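Leucine aminopeptidase 2, chloroplastic (Streptomyces sp. BC16019, PDB 5LHJ) is an M17-family, manganese-binding metalloaminopeptidase of bottromycin maturation, which probably removes unsubstituted N-terminal amino acids from peptides. Local coordinates at residues L414-H419 and Q443-L448; L389-P392 and L396-T399; V348-V353 and D370-T375. One frame throughout, in Å; residues are numbered along the deposited sequence.

Interaction 1: L414-H419 and Q443-L448; sequences LPLLAH and QAALFL
L416 sits at the centre of an inverse gamma turn and sets its isobutyl group against A445 and L446 of helix 440-449, in the catalytic domain of the aminopeptidase. The turn is closed by a weak bond from L417 N to P415 O, and one branch of its central residue reaches the helix. With CG anti to its own carbonyl carbon (chi1 -69°), L416 extends its CD2 methyl to 3.8 Å from A445 CB. The same L416 CD2 lies 4.0 Å from L446 CD2, a methyl that also meets L416 CB, so the inner part of one leucine flanks the end of the other. L446 has the same kind of first torsion (chi1 -65°), and the two side chains run alongside each other with their tips heading opposite ways.

Around this pair, L416 and A445 both also rest on F390 of strand 386-390, and L416 touches P392 as well. The loop also meets the second subunit, where L417 and H419 pack on T386 of that chain, while L414 and P415 pack on its C412. Within the loop, the ring of H419 has L417 CB over one face, offset toward the rim. The other methyl of L446 approaches the backbone instead, with L446 CD1 only 3.3 Å from the carbonyl oxygen L417 O, a tight packing contact.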
ATOM      1  N   LEU A 414     -16.319  17.732 -21.034  1.00 18.37           N
ATOM      2  CA  LEU A 414     -16.939  17.265 -19.800  1.00 18.16           C
ATOM      3  C   LEU A 414     -17.832  18.364 -19.214  1.00 18.08           C
ATOM      4  O   LEU A 414     -17.568  19.537 -19.415  1.00 18.06           O
ATOM      5  CB  LEU A 414     -15.868  16.835 -18.802  1.00 18.11           C
ATOM      6  CG  LEU A 414     -14.989  15.657 -19.243  1.00 18.43           C
ATOM      7  CD1 LEU A 414     -13.963  15.360 -18.152  1.00 18.23           C
ATOM      8  CD2 LEU A 414     -15.823  14.417 -19.539  1.00 18.98           C
ATOM      9  N   PRO A 415     -18.891  17.981 -18.484  1.00 18.00           N
ATOM     10  CA  PRO A 415     -19.854  18.942 -17.945  1.00 18.03           C
ATOM     11  C   PRO A 415     -19.396  19.647 -16.677  1.00 17.49           C
ATOM     12  O   PRO A 415     -18.757  19.044 -15.799  1.00 17.00           O
ATOM     13  CB  PRO A 415     -21.075  18.061 -17.641  1.00 18.50           C
ATOM     14  CG  PRO A 415     -20.478  16.742 -17.292  1.00 18.39           C
ATOM     15  CD  PRO A 415     -19.333  16.596 -18.252  1.00 18.49           C
ATOM     16  N   LEU A 416     -19.757  20.922 -16.574  1.00 17.40           N
ATOM     17  CA  LEU A 416     -19.596  21.677 -15.331  1.00 17.32           C
ATOM     18  C   LEU A 416     -20.773  21.326 -14.415  1.00 17.81           C
ATOM     19  O   LEU A 416     -21.726  22.091 -14.292  1.00 17.91           O
ATOM     20  CB  LEU A 416     -19.527  23.180 -15.626  1.00 17.38           C
ATOM     21  CG  LEU A 416     -18.239  23.611 -16.356  1.00 17.19           C
ATOM     22  CD1 LEU A 416     -18.426  24.920 -17.108  1.00 17.68           C
ATOM     23  CD2 LEU A 416     -17.078  23.741 -15.377  1.00 16.94           C
ATOM     24  N   LEU A 417     -20.686  20.169 -13.760  1.00 17.82           N
ATOM     25  CA  LEU A 417     -21.798  19.610 -12.999  1.00 18.16           C
ATOM     26  C   LEU A 417     -22.095  20.418 -11.745  1.00 18.49           C
ATOM     27  O   LEU A 417     -21.278  20.485 -10.833  1.00 18.03           O
ATOM     28  CB  LEU A 417     -21.504  18.164 -12.598  1.00 18.14           C
ATOM     29  CG  LEU A 417     -21.366  17.149 -13.737  1.00 18.39           C
ATOM     30  CD1 LEU A 417     -20.818  15.825 -13.250  1.00 18.43           C
ATOM     31  CD2 LEU A 417     -22.670  16.937 -14.491  1.00 18.87           C
ATOM     32  N   ALA A 418     -23.280  21.020 -11.694  1.00 19.12           N
ATOM     33  CA  ALA A 418     -23.664  21.836 -10.532  1.00 19.60           C
ATOM     34  C   ALA A 418     -23.604  21.053  -9.215  1.00 19.23           C
ATOM     35  O   ALA A 418     -23.188  21.594  -8.192  1.00 19.26           O
ATOM     36  CB  ALA A 418     -25.046  22.431 -10.734  1.00 20.37           C
ATOM     37  N   HIS A 419     -23.962  19.772  -9.250  1.00 18.93           N
ATOM     38  CA  HIS A 419     -23.930  18.951  -8.039  1.00 19.07           C
ATOM     39  C   HIS A 419     -22.519  18.634  -7.512  1.00 18.69           C
ATOM     40  O   HIS A 419     -22.372  18.220  -6.364  1.00 18.51           O
ATOM     41  CB  HIS A 419     -24.772  17.678  -8.190  1.00 19.53           C
ATOM     42  CG  HIS A 419     -24.283  16.723  -9.234  1.00 19.40           C
ATOM     43  ND1 HIS A 419     -24.940  16.531 -10.433  1.00 20.05           N
ATOM     44  CD2 HIS A 419     -23.228  15.875  -9.244  1.00 19.16           C
ATOM     45  CE1 HIS A 419     -24.304  15.610 -11.134  1.00 19.95           C
ATOM     46  NE2 HIS A 419     -23.261  15.199 -10.433  1.00 19.38           N
ATOM     47  N   GLN A 443     -14.396  18.994 -10.412  1.00 15.68           N
ATOM     48  CA  GLN A 443     -14.268  19.932  -9.294  1.00 15.70           C
ATOM     49  C   GLN A 443     -13.223  21.014  -9.581  1.00 15.40           C
ATOM     50  O   GLN A 443     -13.443  22.175  -9.252  1.00 15.60           O
ATOM     51  CB  GLN A 443     -13.918  19.205  -7.997  1.00 15.94           C
ATOM     52  CG  GLN A 443     -15.034  18.299  -7.508  1.00 16.50           C
ATOM     53  CD  GLN A 443     -14.542  17.217  -6.567  1.00 17.04           C
ATOM     54  OE1 GLN A 443     -13.552  17.399  -5.850  1.00 17.54           O
ATOM     55  NE2 GLN A 443     -15.243  16.086  -6.540  1.00 17.36           N
ATOM     56  N   ALA A 444     -12.110  20.637 -10.224  1.00 15.10           N
ATOM     57  CA  ALA A 444     -11.065  21.628 -10.554  1.00 14.88           C
ATOM     58  C   ALA A 444     -11.576  22.683 -11.537  1.00 14.87           C
ATOM     59  O   ALA A 444     -11.255  23.875 -11.413  1.00 14.89           O
ATOM     60  CB  ALA A 444      -9.817  20.953 -11.105  1.00 14.80           C
ATOM     61  N   ALA A 445     -12.370  22.245 -12.512  1.00 14.94           N
ATOM     62  CA  ALA A 445     -12.952  23.142 -13.499  1.00 15.16           C
ATOM     63  C   ALA A 445     -13.924  24.116 -12.827  1.00 15.11           C
ATOM     64  O   ALA A 445     -13.903  25.318 -13.103  1.00 14.88           O
ATOM     65  CB  ALA A 445     -13.649  22.337 -14.598  1.00 15.14           C
ATOM     66  N   LEU A 446     -14.768  23.590 -11.932  1.00 15.24           N
ATOM     67  CA  LEU A 446     -15.693  24.429 -11.141  1.00 15.53           C
ATOM     68  C   LEU A 446     -14.952  25.436 -10.241  1.00 15.43           C
ATOM     69  O   LEU A 446     -15.365  26.589 -10.103  1.00 15.58           O
ATOM     70  CB  LEU A 446     -16.620  23.546 -10.296  1.00 15.72           C
ATOM     71  CG  LEU A 446     -17.586  22.662 -11.104  1.00 16.03           C
ATOM     72  CD1 LEU A 446     -18.191  21.570 -10.232  1.00 16.34           C
ATOM     73  CD2 LEU A 446     -18.679  23.501 -11.755  1.00 16.50           C
ATOM     74  N   PHE A 447     -13.863  24.982  -9.626  1.00 15.34           N
ATOM     75  CA  PHE A 447     -12.975  25.838  -8.836  1.00 15.43           C
ATOM     76  C   PHE A 447     -12.497  27.025  -9.678  1.00 15.67           C
ATOM     77  O   PHE A 447     -12.621  28.193  -9.247  1.00 15.84           O
ATOM     78  CB  PHE A 447     -11.802  24.981  -8.296  1.00 15.15           C
ATOM     79  CG  PHE A 447     -10.822  25.710  -7.431  1.00 14.97           C
ATOM     80  CD1 PHE A 447      -9.902  26.616  -7.980  1.00 14.88           C
ATOM     81  CD2 PHE A 447     -10.764  25.457  -6.065  1.00 14.89           C
ATOM     82  CE1 PHE A 447      -8.978  27.275  -7.178  1.00 14.95           C
ATOM     83  CE2 PHE A 447      -9.827  26.104  -5.265  1.00 14.94           C
ATOM     84  CZ  PHE A 447      -8.942  27.021  -5.820  1.00 14.81           C
ATOM     85  N   LEU A 448     -11.948  26.743 -10.858  1.00 15.62           N
ATOM     86  CA  LEU A 448     -11.450  27.802 -11.750  1.00 16.11           C
ATOM     87  C   LEU A 448     -12.564  28.741 -12.206  1.00 16.24           C
ATOM     88  O   LEU A 448     -12.365  29.954 -12.307  1.00 15.87           O
ATOM     89  CB  LEU A 448     -10.766  27.206 -12.980  1.00 16.29           C
ATOM     90  CG  LEU A 448      -9.503  26.370 -12.754  1.00 16.58           C
ATOM     91  CD1 LEU A 448      -9.033  25.815 -14.094  1.00 16.95           C
ATOM     92  CD2 LEU A 448      -8.391  27.160 -12.091  1.00 16.85           C
TER

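Interaction 2: L389-P392 and L396-T399; sequences LFTP and LAQT
T391 turns OG1 anti to its backbone N (chi1 177°), which places CG2 in the crowded position between N and the carbonyl carbon and aims both branches at helix 394-407. The methyl makes the closest approach, with T391 CG2 3.6 Å from A397 CB. It also lies 3.8 Å from A397 N, so it is seated against the helix backbone as well as the alanine methyl. Just past the strand end the backbones come close, T391 and A397 having the nearest CA atoms, 6.3 Å apart.

On the other branch, T391 OG1 lies 3.8 Å from L396 CD2, and the two side chains cross obliquely. This is a packing contact with a methyl; the polar partners of OG1 lie outside the two segments. The hydroxyl donates to W458 O and accepts the N-H of D393, two bonds that satisfy the buried oxygen and should hold the threonine in this rotation. D393 in turn takes the N-H of L396 on its OD1, joining the threonine, through one residue, to the first part of the helix.

L389, two residues before T391 and still in strand 386-390, also reaches the helix. Its CG lies opposite the backbone N (chi1 166°), beside the carbonyl carbon, and it presents CD2 to A397. That methyl is 3.9 Å from A397 O and 4.4 Å from A397 CB, a looser fit than that of the threonine. All four touching residues are buried.

F390 points away from this helix, onto helix 440-449. The arrangement is that of a beta-alpha-beta crossover, in which strand 386-390 leads through helix 394-407 into the parallel strand 410-413, and the helix packs back against the strand it follows.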
ATOM      1  N   LEU A 389     -12.167  19.180 -22.089  1.00 16.35           N
ATOM      2  CA  LEU A 389     -12.618  20.552 -22.392  1.00 16.33           C
ATOM      3  C   LEU A 389     -13.814  20.894 -21.505  1.00 16.43           C
ATOM      4  O   LEU A 389     -14.781  20.136 -21.462  1.00 16.63           O
ATOM      5  CB  LEU A 389     -13.051  20.660 -23.858  1.00 16.88           C
ATOM      6  CG  LEU A 389     -13.858  21.893 -24.280  1.00 17.56           C
ATOM      7  CD1 LEU A 389     -13.058  23.178 -24.121  1.00 17.91           C
ATOM      8  CD2 LEU A 389     -14.333  21.739 -25.712  1.00 17.92           C
ATOM      9  N   PHE A 390     -13.750  22.034 -20.823  1.00 16.28           N
ATOM     10  CA  PHE A 390     -14.875  22.559 -20.048  1.00 16.26           C
ATOM     11  C   PHE A 390     -15.215  23.963 -20.516  1.00 17.16           C
ATOM     12  O   PHE A 390     -14.323  24.794 -20.676  1.00 16.56           O
ATOM     13  CB  PHE A 390     -14.523  22.655 -18.576  1.00 16.02           C
ATOM     14  CG  PHE A 390     -14.366  21.331 -17.889  1.00 15.69           C
ATOM     15  CD1 PHE A 390     -13.144  20.677 -17.880  1.00 15.55           C
ATOM     16  CD2 PHE A 390     -15.436  20.759 -17.202  1.00 15.75           C
ATOM     17  CE1 PHE A 390     -12.981  19.469 -17.213  1.00 15.56           C
ATOM     18  CE2 PHE A 390     -15.284  19.547 -16.550  1.00 15.68           C
ATOM     19  CZ  PHE A 390     -14.059  18.895 -16.552  1.00 15.67           C
ATOM     20  N   THR A 391     -16.510  24.224 -20.716  1.00 17.46           N
ATOM     21  CA  THR A 391     -16.995  25.596 -20.943  1.00 18.29           C
ATOM     22  C   THR A 391     -18.509  25.627 -20.765  1.00 19.00           C
ATOM     23  O   THR A 391     -19.176  24.672 -21.150  1.00 18.94           O
ATOM     24  CB  THR A 391     -16.641  26.145 -22.347  1.00 18.61           C
ATOM     25  OG1 THR A 391     -17.206  27.456 -22.527  1.00 18.70           O
ATOM     26  CG2 THR A 391     -17.141  25.253 -23.449  1.00 18.81           C
ATOM     27  N   PRO A 392     -19.051  26.720 -20.199  1.00 19.90           N
ATOM     28  CA  PRO A 392     -20.521  26.855 -20.182  1.00 20.99           C
ATOM     29  C   PRO A 392     -21.125  27.297 -21.520  1.00 22.42           C
ATOM     30  O   PRO A 392     -22.348  27.262 -21.664  1.00 23.28           O
ATOM     31  CB  PRO A 392     -20.766  27.914 -19.108  1.00 21.00           C
ATOM     32  CG  PRO A 392     -19.521  28.698 -19.037  1.00 20.93           C
ATOM     33  CD  PRO A 392     -18.385  27.814 -19.465  1.00 20.27           C
ATOM     34  N   LEU A 396     -18.731  28.202 -28.019  1.00 26.19           N
ATOM     35  CA  LEU A 396     -17.290  28.112 -27.803  1.00 24.66           C
ATOM     36  C   LEU A 396     -16.818  26.657 -27.781  1.00 23.58           C
ATOM     37  O   LEU A 396     -15.774  26.336 -28.351  1.00 22.70           O
ATOM     38  CB  LEU A 396     -16.896  28.810 -26.511  1.00 24.61           C
ATOM     39  CG  LEU A 396     -15.411  28.917 -26.198  1.00 24.30           C
ATOM     40  CD1 LEU A 396     -14.614  29.556 -27.330  1.00 24.50           C
ATOM     41  CD2 LEU A 396     -15.254  29.701 -24.905  1.00 24.17           C
ATOM     42  N   ALA A 397     -17.591  25.777 -27.146  1.00 22.48           N
ATOM     43  CA  ALA A 397     -17.270  24.348 -27.161  1.00 22.61           C
ATOM     44  C   ALA A 397     -17.155  23.818 -28.578  1.00 23.28           C
ATOM     45  O   ALA A 397     -16.190  23.119 -28.895  1.00 22.07           O
ATOM     46  CB  ALA A 397     -18.289  23.525 -26.382  1.00 22.64           C
ATOM     47  N   GLN A 398     -18.123  24.149 -29.436  1.00 24.39           N
ATOM     48  CA  GLN A 398     -18.071  23.651 -30.809  1.00 26.01           C
ATOM     49  C   GLN A 398     -16.868  24.204 -31.558  1.00 24.44           C
ATOM     50  O   GLN A 398     -16.239  23.471 -32.318  1.00 24.08           O
ATOM     51  CB  GLN A 398     -19.364  23.896 -31.593  1.00 29.27           C
ATOM     52  CG  GLN A 398     -19.436  23.113 -32.921  1.00 32.46           C
ATOM     53  CD  GLN A 398     -18.964  21.642 -32.825  1.00 35.04           C
ATOM     54  OE1 GLN A 398     -19.521  20.830 -32.068  1.00 38.91           O
ATOM     55  NE2 GLN A 398     -17.918  21.302 -33.584  1.00 36.33           N
ATOM     56  N   THR A 399     -16.528  25.465 -31.317  1.00 23.25           N
ATOM     57  CA  THR A 399     -15.364  26.081 -31.964  1.00 22.81           C
ATOM     58  C   THR A 399     -14.078  25.350 -31.584  1.00 22.12           C
ATOM     59  O   THR A 399     -13.271  25.008 -32.462  1.00 21.96           O
ATOM     60  CB  THR A 399     -15.256  27.581 -31.597  1.00 23.09           C
ATOM     61  OG1 THR A 399     -16.417  28.276 -32.088  1.00 23.68           O
ATOM     62  CG2 THR A 399     -13.999  28.224 -32.179  1.00 23.20           C
TER

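Interaction 3: V348-V353 and D370-T375; sequences VVLADV and DVATLT
Helix 345-358 passes over the end of strand 367-372, with L350 and D370 the nearest backbone pair at 8.6 Å between their CA atoms, a separation spanned by the side chain of L350. Its CG stands anti to the carbonyl carbon (chi1 -66°), and the extended chain carries CD1 to A372 at the strand end and to L374 just beyond it. L350 CD1 is 3.9 Å from A372 CB, and the same methyl is 4.0 Å from L374 CD1. One branch therefore touches two residues that both point toward the helix, and the two leucine side chains meet at an angle. L374 holds CG roughly opposite its backbone N (chi1 -154°), and its CD1 faces L350.

This helix-on-strand packing belongs to the mixed sheet of the M17 catalytic domain, where strand 367-372 lies between the parallel strands 255-263 and 458-462. Between A372 and L374 the chain bends at T373, the centre of an inverse gamma turn. There T373 O accepts a bond from K261 NZ and T373 OG1 bonds D284 OD1; K261 and D284 both bind manganese in a structure of this protein, although no metal is bound to this chain. On the strand itself, the buried D370 carboxylate is held by H460 ND1 on OD1 and by W458 NE1 on OD2.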
ATOM      1  N   VAL A 348      -4.816  26.660  -7.601  1.00 15.95           N
ATOM      2  CA  VAL A 348      -4.554  27.758  -6.668  1.00 16.27           C
ATOM      3  C   VAL A 348      -3.701  28.851  -7.341  1.00 16.54           C
ATOM      4  O   VAL A 348      -3.958  30.032  -7.156  1.00 16.65           O
ATOM      5  CB  VAL A 348      -3.888  27.217  -5.367  1.00 16.69           C
ATOM      6  CG1 VAL A 348      -3.461  28.342  -4.433  1.00 17.05           C
ATOM      7  CG2 VAL A 348      -4.823  26.254  -4.652  1.00 16.90           C
ATOM      8  N   VAL A 349      -2.717  28.441  -8.127  1.00 16.61           N
ATOM      9  CA  VAL A 349      -1.879  29.358  -8.899  1.00 17.11           C
ATOM     10  C   VAL A 349      -2.707  30.082  -9.991  1.00 16.68           C
ATOM     11  O   VAL A 349      -2.603  31.301 -10.170  1.00 17.18           O
ATOM     12  CB  VAL A 349      -0.688  28.604  -9.531  1.00 17.41           C
ATOM     13  CG1 VAL A 349       0.059  29.479 -10.507  1.00 18.14           C
ATOM     14  CG2 VAL A 349       0.265  28.072  -8.456  1.00 17.75           C
ATOM     15  N   LEU A 350      -3.519  29.329 -10.723  1.00 16.16           N
ATOM     16  CA  LEU A 350      -4.325  29.885 -11.805  1.00 16.00           C
ATOM     17  C   LEU A 350      -5.400  30.868 -11.340  1.00 15.88           C
ATOM     18  O   LEU A 350      -5.728  31.792 -12.079  1.00 15.49           O
ATOM     19  CB  LEU A 350      -4.993  28.764 -12.606  1.00 16.30           C
ATOM     20  CG  LEU A 350      -4.062  27.840 -13.397  1.00 16.68           C
ATOM     21  CD1 LEU A 350      -4.805  26.605 -13.918  1.00 17.07           C
ATOM     22  CD2 LEU A 350      -3.433  28.600 -14.524  1.00 16.80           C
ATOM     23  N   ALA A 351      -5.951  30.651 -10.141  1.00 15.91           N
ATOM     24  CA  ALA A 351      -7.096  31.427  -9.627  1.00 16.10           C
ATOM     25  C   ALA A 351      -6.926  32.933  -9.799  1.00 16.46           C
ATOM     26  O   ALA A 351      -7.724  33.597 -10.466  1.00 16.48           O
ATOM     27  CB  ALA A 351      -7.336  31.093  -8.162  1.00 16.35           C
ATOM     28  N   ASP A 352      -5.846  33.474  -9.252  1.00 16.54           N
ATOM     29  CA  ASP A 352      -5.653  34.937  -9.270  1.00 17.11           C
ATOM     30  C   ASP A 352      -5.354  35.443 -10.672  1.00 16.90           C
ATOM     31  O   ASP A 352      -5.724  36.559 -11.025  1.00 16.99           O
ATOM     32  CB  ASP A 352      -4.531  35.343  -8.321  1.00 17.39           C
ATOM     33  CG  ASP A 352      -4.719  34.758  -6.954  1.00 17.94           C
ATOM     34  OD1 ASP A 352      -5.453  35.378  -6.163  1.00 19.17           O
ATOM     35  OD2 ASP A 352      -4.205  33.641  -6.671  1.00 17.69           O
ATOM     36  N   VAL A 353      -4.710  34.612 -11.488  1.00 16.49           N
ATOM     37  CA  VAL A 353      -4.426  35.005 -12.870  1.00 16.50           C
ATOM     38  C   VAL A 353      -5.729  35.100 -13.678  1.00 16.50           C
ATOM     39  O   VAL A 353      -5.886  36.001 -14.493  1.00 16.36           O
ATOM     40  CB  VAL A 353      -3.412  34.053 -13.538  1.00 16.39           C
ATOM     41  CG1 VAL A 353      -3.149  34.467 -14.981  1.00 16.39           C
ATOM     42  CG2 VAL A 353      -2.120  34.022 -12.725  1.00 16.35           C
ATOM     43  N   ASP A 370      -8.044  28.938 -20.608  1.00 18.10           N
ATOM     44  CA  ASP A 370      -6.901  28.442 -19.842  1.00 18.13           C
ATOM     45  C   ASP A 370      -6.513  27.046 -20.306  1.00 17.50           C
ATOM     46  O   ASP A 370      -7.366  26.268 -20.747  1.00 17.15           O
ATOM     47  CB  ASP A 370      -7.122  28.523 -18.333  1.00 18.53           C
ATOM     48  CG  ASP A 370      -7.956  27.405 -17.796  1.00 19.08           C
ATOM     49  OD1 ASP A 370      -7.434  26.258 -17.663  1.00 19.84           O
ATOM     50  OD2 ASP A 370      -9.122  27.672 -17.460  1.00 20.19           O
ATOM     51  N   VAL A 371      -5.212  26.770 -20.230  1.00 16.96           N
ATOM     52  CA  VAL A 371      -4.635  25.491 -20.620  1.00 16.61           C
ATOM     53  C   VAL A 371      -3.718  25.050 -19.494  1.00 16.32           C
ATOM     54  O   VAL A 371      -2.832  25.809 -19.074  1.00 15.80           O
ATOM     55  CB  VAL A 371      -3.806  25.605 -21.928  1.00 16.93           C
ATOM     56  CG1 VAL A 371      -3.376  24.228 -22.413  1.00 16.97           C
ATOM     57  CG2 VAL A 371      -4.594  26.318 -23.017  1.00 17.27           C
ATOM     58  N   ALA A 372      -3.937  23.842 -18.988  1.00 16.04           N
ATOM     59  CA  ALA A 372      -3.219  23.383 -17.809  1.00 16.30           C
ATOM     60  C   ALA A 372      -3.147  21.875 -17.733  1.00 16.78           C
ATOM     61  O   ALA A 372      -4.105  21.182 -18.065  1.00 16.77           O
ATOM     62  CB  ALA A 372      -3.879  23.950 -16.555  1.00 16.64           C
ATOM     63  N   THR A 373      -1.990  21.366 -17.317  1.00 17.29           N
ATOM     64  CA  THR A 373      -1.840  19.956 -16.929  1.00 17.71           C
ATOM     65  C   THR A 373      -2.332  19.851 -15.484  1.00 18.41           C
ATOM     66  O   THR A 373      -1.542  19.883 -14.528  1.00 19.16           O
ATOM     67  CB  THR A 373      -0.383  19.503 -17.069  1.00 18.10           C
ATOM     68  OG1 THR A 373       0.473  20.428 -16.381  1.00 17.96           O
ATOM     69  CG2 THR A 373       0.014  19.466 -18.546  1.00 18.28           C
ATOM     70  N   LEU A 374      -3.645  19.757 -15.316  1.00 18.35           N
ATOM     71  CA  LEU A 374      -4.242  20.068 -14.023  1.00 18.93           C
ATOM     72  C   LEU A 374      -4.502  18.859 -13.142  1.00 19.52           C
ATOM     73  O   LEU A 374      -4.089  18.873 -11.989  1.00 20.18           O
ATOM     74  CB  LEU A 374      -5.509  20.920 -14.191  1.00 18.96           C
ATOM     75  CG  LEU A 374      -5.873  21.816 -13.001  1.00 19.01           C
ATOM     76  CD1 LEU A 374      -4.775  22.836 -12.714  1.00 19.23           C
ATOM     77  CD2 LEU A 374      -7.193  22.507 -13.247  1.00 18.93           C
ATOM     78  N   THR A 375      -5.160  17.821 -13.661  1.00 19.84           N
ATOM     79  CA  THR A 375      -5.630  16.725 -12.801  1.00 20.45           C
ATOM     80  C   THR A 375      -5.287  15.359 -13.338  1.00 21.74           C
ATOM     81  O   THR A 375      -5.341  15.143 -14.544  1.00 22.32           O
ATOM     82  CB  THR A 375      -7.156  16.772 -12.579  1.00 20.72           C
ATOM     83  OG1 THR A 375      -7.856  16.492 -13.809  1.00 20.36           O
ATOM     84  CG2 THR A 375      -7.559  18.121 -12.039  1.00 20.44           C
TER

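In the fold
Along the chain interaction 3 comes first, then interaction 2, then interaction 1, and all three lie in the catalytic domain. Their centres are about 13 Å (1 to 2), 14 Å (1 to 3) and 17 Å (2 to 3) apart. Interactions 2 and 3 reach the same sheet through strands 386-390 and 367-372, which are separated by strand 458-462, and do not touch. Helix 440-449 of interaction 1 joins them: A445 CB packs 3.5 Å from F390 CG, while L448 CD2 meets L350 CB at 3.8 Å. L414 N also probably bonds L389 O. The packing thus runs from the metal-site end of strand 367-372 to the loop that faces a second subunit.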